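Local atomic coordinates of metallocarboxypeptidase (Trypanosoma cruzi, PDB entry 3DWC), a protein that probably removes single amino acids from the C-terminal end of peptides, with broad specificity except for proline, as a metal-dependent carboxypeptidase of the M32 family. Residues A26-H31 with H237-N242; L356-H361 with P421-G426. All coordinates share one frame; numbering follows the deposited sequence.

Contact 1 (A26-H31 with H237-N242); sequences ADWDSH and HPFCGN
Trp28 and Phe239 meet where the end of helix 3-32 runs past the loop 237-239 and the short strand 240-241, the backbones coming nearest at Trp28 and Asn242, whose CA atoms are 5.9 Å apart. No hydrogen bond joins the two segments; the contact is made by side chains, with the outer end of the Phe239 ring set against Trp28 and His31. Its CG sits between its own backbone N and carbonyl carbon (chi1 63°), which turns the ring from the loop before the strand toward the helix. CE1 of Phe239 lies 4.1 Å from CD1 of Trp28, the pyrrole side of the indole, while CE2 of Phe239 reaches CB of His31 at 3.8 Å. The Trp28 and Phe239 side chains cross at about a right angle. The imidazole of His31 is inclined to the phenyl by 67°, an oblique pair that is neither a stack nor edge-to-face. ND1 of His31 makes a weak hydrogen bond to Asp27 O, an oxygen that also accepts the hydroxyl of Ser30 OG at 2.7 Å. Near the corner of the chain, Asn242 OD1 passes 4.4 Å from Trp28 CB, while its ND2 bonds to Asp246 O. Arg248 makes a cation-pi contact with Trp28, and Asp29 forms a salt bridge with Arg248 of the second subunit. Phe239 pairs through its backbone with Thr250, and its ring approaches the predicted catalytic Glu268: the helix thus packs on the two residues flanking strand 240-241, an outermost strand of the small sheet near the HExxH zinc-peptidase-type site, here occupied by cobalt.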
loop_
_atom_site.group_PDB
_atom_site.type_symbol
_atom_site.label_atom_id
_atom_site.label_comp_id
_atom_site.label_asym_id
_atom_site.label_seq_id
_atom_site.Cartn_x
_atom_site.Cartn_y
_atom_site.Cartn_z
ATOM N N ALA B 26 3.115 -2.661 -3.291
ATOM C CA ALA B 26 4.015 -3.102 -2.202
ATOM C C ALA B 26 5.325 -2.320 -2.218
ATOM O O ALA B 26 5.854 -1.972 -1.174
ATOM C CB ALA B 26 4.294 -4.616 -2.313
ATOM N N ASP B 27 5.825 -2.010 -3.408
ATOM C CA ASP B 27 7.098 -1.279 -3.527
ATOM C C ASP B 27 6.869 0.178 -3.157
ATOM O O ASP B 27 7.599 0.727 -2.376
ATOM C CB ASP B 27 7.701 -1.430 -4.914
ATOM C CG ASP B 27 9.091 -0.822 -5.006
ATOM O OD1 ASP B 27 9.993 -1.267 -4.252
ATOM O OD2 ASP B 27 9.253 0.136 -5.746
ATOM N N TRP B 28 5.814 0.790 -3.690
ATOM C CA TRP B 28 5.471 2.155 -3.321
ATOM C C TRP B 28 5.348 2.329 -1.804
ATOM O O TRP B 28 5.954 3.246 -1.205
ATOM C CB TRP B 28 4.187 2.632 -4.084
ATOM C CG TRP B 28 3.702 3.957 -3.596
ATOM C CD1 TRP B 28 4.093 5.174 -4.033
ATOM C CD2 TRP B 28 2.766 4.188 -2.522
ATOM N NE1 TRP B 28 3.479 6.170 -3.288
ATOM C CE2 TRP B 28 2.674 5.582 -2.339
ATOM C CE3 TRP B 28 2.085 3.349 -1.635
ATOM C CZ2 TRP B 28 1.842 6.163 -1.367
ATOM C CZ3 TRP B 28 1.274 3.934 -0.634
ATOM C CH2 TRP B 28 1.167 5.331 -0.512
ATOM N N ASP B 29 4.634 1.401 -1.156
ATOM C CA ASP B 29 4.335 1.494 0.250
ATOM C C ASP B 29 5.576 1.300 1.083
ATOM O O ASP B 29 5.713 1.934 2.161
ATOM C CB ASP B 29 3.239 0.450 0.568
ATOM C CG ASP B 29 2.831 0.444 1.991
ATOM O OD1 ASP B 29 1.813 1.065 2.319
ATOM O OD2 ASP B 29 3.540 -0.143 2.821
ATOM N N SER B 30 6.479 0.414 0.645
ATOM C CA SER B 30 7.700 0.159 1.418
ATOM C C SER B 30 8.533 1.443 1.558
ATOM O O SER B 30 9.260 1.590 2.507
ATOM C CB SER B 30 8.564 -0.963 0.804
ATOM O OG SER B 30 9.005 -0.526 -0.467
ATOM N N HIS B 31 8.381 2.364 0.619
ATOM C CA HIS B 31 9.145 3.624 0.600
ATOM C C HIS B 31 8.436 4.817 1.211
ATOM O O HIS B 31 9.092 5.840 1.420
ATOM C CB HIS B 31 9.520 4.001 -0.846
ATOM C CG HIS B 31 10.480 3.052 -1.459
ATOM N ND1 HIS B 31 10.119 2.166 -2.446
ATOM C CD2 HIS B 31 11.781 2.785 -1.168
ATOM C CE1 HIS B 31 11.160 1.409 -2.758
ATOM N NE2 HIS B 31 12.173 1.746 -1.977
ATOM N N HIS B 237 13.867 9.156 -1.339
ATOM C CA HIS B 237 14.273 9.452 -2.733
ATOM C C HIS B 237 13.031 9.714 -3.592
ATOM O O HIS B 237 12.134 8.882 -3.632
ATOM C CB HIS B 237 15.112 8.287 -3.295
ATOM C CG HIS B 237 16.205 7.820 -2.360
ATOM N ND1 HIS B 237 16.138 6.625 -1.665
ATOM C CD2 HIS B 237 17.365 8.411 -1.969
ATOM C CE1 HIS B 237 17.213 6.492 -0.905
ATOM N NE2 HIS B 237 17.976 7.558 -1.072
ATOM N N PRO B 238 12.925 10.897 -4.229
ATOM C CA PRO B 238 11.782 11.096 -5.124
ATOM C C PRO B 238 11.724 10.081 -6.255
ATOM O O PRO B 238 12.739 9.753 -6.855
ATOM C CB PRO B 238 12.009 12.506 -5.692
ATOM C CG PRO B 238 13.399 12.794 -5.445
ATOM C CD PRO B 238 13.724 12.123 -4.149
ATOM N N PHE B 239 10.541 9.557 -6.500
ATOM C CA PHE B 239 10.337 8.655 -7.609
ATOM C C PHE B 239 8.882 8.783 -8.026
ATOM O O PHE B 239 8.094 9.420 -7.350
ATOM C CB PHE B 239 10.675 7.196 -7.245
ATOM C CG PHE B 239 9.804 6.619 -6.169
ATOM C CD1 PHE B 239 8.740 5.793 -6.473
ATOM C CD2 PHE B 239 10.067 6.884 -4.832
ATOM C CE1 PHE B 239 7.922 5.252 -5.443
ATOM C CE2 PHE B 239 9.252 6.360 -3.815
ATOM C CZ PHE B 239 8.179 5.554 -4.139
ATOM N N CYS B 240 8.583 8.172 -9.166
ATOM C CA CYS B 240 7.246 8.077 -9.745
ATOM C C CYS B 240 6.949 6.585 -9.783
ATOM O O CYS B 240 7.645 5.808 -10.467
ATOM C CB CYS B 240 7.271 8.626 -11.185
ATOM S SG CYS B 240 5.735 8.460 -12.131
ATOM N N GLY B 241 5.933 6.157 -9.064
ATOM C CA GLY B 241 5.665 4.727 -9.031
ATOM C C GLY B 241 4.214 4.315 -8.986
ATOM O O GLY B 241 3.348 5.041 -9.437
ATOM N N ASN B 242 3.994 3.109 -8.444
ATOM C CA ASN B 242 2.730 2.447 -8.497
ATOM C C ASN B 242 2.277 2.144 -9.926
ATOM O O ASN B 242 3.099 1.789 -10.741
ATOM C CB ASN B 242 1.678 3.208 -7.699
ATOM C CG ASN B 242 0.675 2.285 -7.080
ATOM O OD1 ASN B 242 1.013 1.171 -6.696
ATOM N ND2 ASN B 242 -0.561 2.728 -6.982
#

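Contact 2 (L356-H361 with P421-G426); sequences LCYPLH and PTYSLG
The hydroxyl of Tyr358 points at a face of the Tyr423 ring, where OH stands 3.7 Å above the plane and is displaced toward the rim. CD1 of Tyr423 is its nearest ring atom, at 3.7 Å from OH of Tyr358. In return, the Tyr358 ring offers its edge: CE2 lies 4.2 Å from CB of Tyr423, which sits near the plane of the Tyr358 ring. Tyr358 reaches across because its CG is anti to the backbone N (chi1 -161°), carrying the phenol toward the neighbouring helix. These are the opening turns of helices 358-374 and 421-441, a helix-helix contact within the largely helical M32 fold, beside the metal centre: Tyr423 touches residues of the HExxH site, and its side chain is about 6 Å from the cobalt ion. Each hydroxyl makes a weak hydrogen bond outside the pair, Tyr358 OH with Arg350 and Tyr423 OH with His411. One step along, Pro359 and Ser424 bring the backbones to 5.7 Å between their CA atoms. Here Ser424 OG rests 3.7 Å from CA of Pro359 and 3.9 Å from CB of Pro359, a close approach without a hydrogen bond. Pro359 also packs on Leu182 of helix 168-196, while Ser424 touches Val362.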
loop_
_atom_site.group_PDB
_atom_site.type_symbol
_atom_site.label_atom_id
_atom_site.label_comp_id
_atom_site.label_asym_id
_atom_site.label_seq_id
_atom_site.Cartn_x
_atom_site.Cartn_y
_atom_site.Cartn_z
ATOM N N LEU B 356 23.691 21.620 -17.772
ATOM C CA LEU B 356 24.787 21.604 -18.736
ATOM C C LEU B 356 25.857 20.561 -18.413
ATOM O O LEU B 356 26.371 19.892 -19.314
ATOM C CB LEU B 356 25.390 23.021 -18.860
ATOM C CG LEU B 356 26.402 23.334 -19.968
ATOM C CD1 LEU B 356 25.852 23.219 -21.393
ATOM C CD2 LEU B 356 26.963 24.738 -19.781
ATOM N N CYS B 357 26.169 20.399 -17.127
ATOM C CA CYS B 357 27.250 19.512 -16.682
ATOM C C CYS B 357 26.833 18.083 -16.653
ATOM O O CYS B 357 27.628 17.178 -16.864
ATOM C CB CYS B 357 27.707 19.897 -15.280
ATOM S SG CYS B 357 28.557 21.477 -15.247
ATOM N N TYR B 358 25.569 17.880 -16.342
ATOM C CA TYR B 358 24.989 16.559 -16.199
ATOM C C TYR B 358 25.384 15.531 -17.312
ATOM O O TYR B 358 25.890 14.448 -16.999
ATOM C CB TYR B 358 23.477 16.691 -16.039
ATOM C CG TYR B 358 22.855 15.473 -15.435
ATOM C CD1 TYR B 358 22.454 15.460 -14.105
ATOM C CD2 TYR B 358 22.730 14.310 -16.168
ATOM C CE1 TYR B 358 21.908 14.336 -13.545
ATOM C CE2 TYR B 358 22.175 13.197 -15.618
ATOM C CZ TYR B 358 21.771 13.213 -14.315
ATOM O OH TYR B 358 21.225 12.087 -13.792
ATOM N N PRO B 359 25.182 15.860 -18.590
ATOM C CA PRO B 359 25.561 14.914 -19.642
ATOM C C PRO B 359 27.050 14.498 -19.632
ATOM O O PRO B 359 27.377 13.406 -20.091
ATOM C CB PRO B 359 25.272 15.693 -20.916
ATOM C CG PRO B 359 25.226 17.098 -20.525
ATOM C CD PRO B 359 24.596 17.066 -19.172
ATOM N N LEU B 360 27.928 15.375 -19.165
ATOM C CA LEU B 360 29.327 15.031 -19.036
ATOM C C LEU B 360 29.539 13.884 -18.007
ATOM O O LEU B 360 30.341 12.982 -18.252
ATOM C CB LEU B 360 30.135 16.277 -18.712
ATOM C CG LEU B 360 30.160 17.239 -19.899
ATOM C CD1 LEU B 360 30.664 18.624 -19.496
ATOM C CD2 LEU B 360 30.967 16.658 -21.069
ATOM N N HIS B 361 28.780 13.884 -16.911
ATOM C CA HIS B 361 28.808 12.793 -15.931
ATOM C C HIS B 361 28.293 11.493 -16.559
ATOM O O HIS B 361 28.833 10.427 -16.336
ATOM C CB HIS B 361 27.949 13.139 -14.690
ATOM C CG HIS B 361 28.501 14.261 -13.832
ATOM N ND1 HIS B 361 29.300 14.040 -12.723
ATOM C CD2 HIS B 361 28.338 15.605 -13.908
ATOM C CE1 HIS B 361 29.626 15.197 -12.178
ATOM N NE2 HIS B 361 29.035 16.162 -12.864
ATOM N N PRO B 421 23.427 5.495 -19.750
ATOM C CA PRO B 421 23.309 6.272 -20.965
ATOM C C PRO B 421 21.919 6.811 -21.248
ATOM O O PRO B 421 21.767 7.838 -21.924
ATOM C CB PRO B 421 23.713 5.261 -22.058
ATOM C CG PRO B 421 24.488 4.265 -21.398
ATOM C CD PRO B 421 24.007 4.167 -20.020
ATOM N N THR B 422 20.898 6.126 -20.738
ATOM C CA THR B 422 19.504 6.489 -21.037
ATOM C C THR B 422 19.121 7.895 -20.534
ATOM O O THR B 422 18.227 8.502 -21.056
ATOM C CB THR B 422 18.516 5.437 -20.477
ATOM O OG1 THR B 422 18.439 5.550 -19.052
ATOM C CG2 THR B 422 18.939 4.017 -20.919
ATOM N N TYR B 423 19.790 8.374 -19.499
ATOM C CA TYR B 423 19.579 9.717 -19.002
ATOM C C TYR B 423 19.843 10.761 -20.059
ATOM O O TYR B 423 18.989 11.619 -20.293
ATOM C CB TYR B 423 20.518 9.994 -17.823
ATOM C CG TYR B 423 20.203 9.288 -16.546
ATOM C CD1 TYR B 423 19.196 9.730 -15.708
ATOM C CD2 TYR B 423 21.034 8.244 -16.082
ATOM C CE1 TYR B 423 18.928 9.065 -14.440
ATOM C CE2 TYR B 423 20.778 7.578 -14.849
ATOM C CZ TYR B 423 19.743 8.003 -14.041
ATOM O OH TYR B 423 19.547 7.345 -12.856
ATOM N N SER B 424 20.998 10.693 -20.723
ATOM C CA SER B 424 21.306 11.689 -21.769
ATOM C C SER B 424 20.463 11.451 -22.978
ATOM O O SER B 424 20.097 12.418 -23.635
ATOM C CB SER B 424 22.798 11.715 -22.148
ATOM O OG SER B 424 23.632 12.103 -21.049
ATOM N N LEU B 425 20.126 10.185 -23.296
ATOM C CA LEU B 425 19.142 9.942 -24.369
ATOM C C LEU B 425 17.818 10.635 -24.061
ATOM O O LEU B 425 17.153 11.195 -24.948
ATOM C CB LEU B 425 18.899 8.436 -24.589
ATOM C CG LEU B 425 20.090 7.563 -24.947
ATOM C CD1 LEU B 425 19.634 6.075 -24.985
ATOM C CD2 LEU B 425 20.818 8.009 -26.281
ATOM N N GLY B 426 17.422 10.609 -22.790
ATOM C CA GLY B 426 16.224 11.352 -22.335
ATOM C C GLY B 426 16.321 12.838 -22.556
ATOM O O GLY B 426 15.353 13.505 -23.064
#

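From the N terminus, the chain first lays down helix 3-32, whose end carries residues 26-31, and then passes through a mostly helical run of 205 residues before contact 1 closes that long loop at 237-242. Only afterwards come helices 259-276 and 294-309, which bring His267, His271 and Glu298 to the cobalt ion. Contact 2 opens at 356-361 and closes a shorter loop of 59 residues at 421-426. The two closures follow in series, neither nested nor crossed. The centres of contact 1 and contact 2 are 24 Å apart, and the two do not meet, their nearest atoms being about 9 Å apart. Contact 1 ties the N-terminal helix to the residues on both sides of strand 240-241; contact 2 joins two later helices and touches the metal site, which contact 1 only approaches.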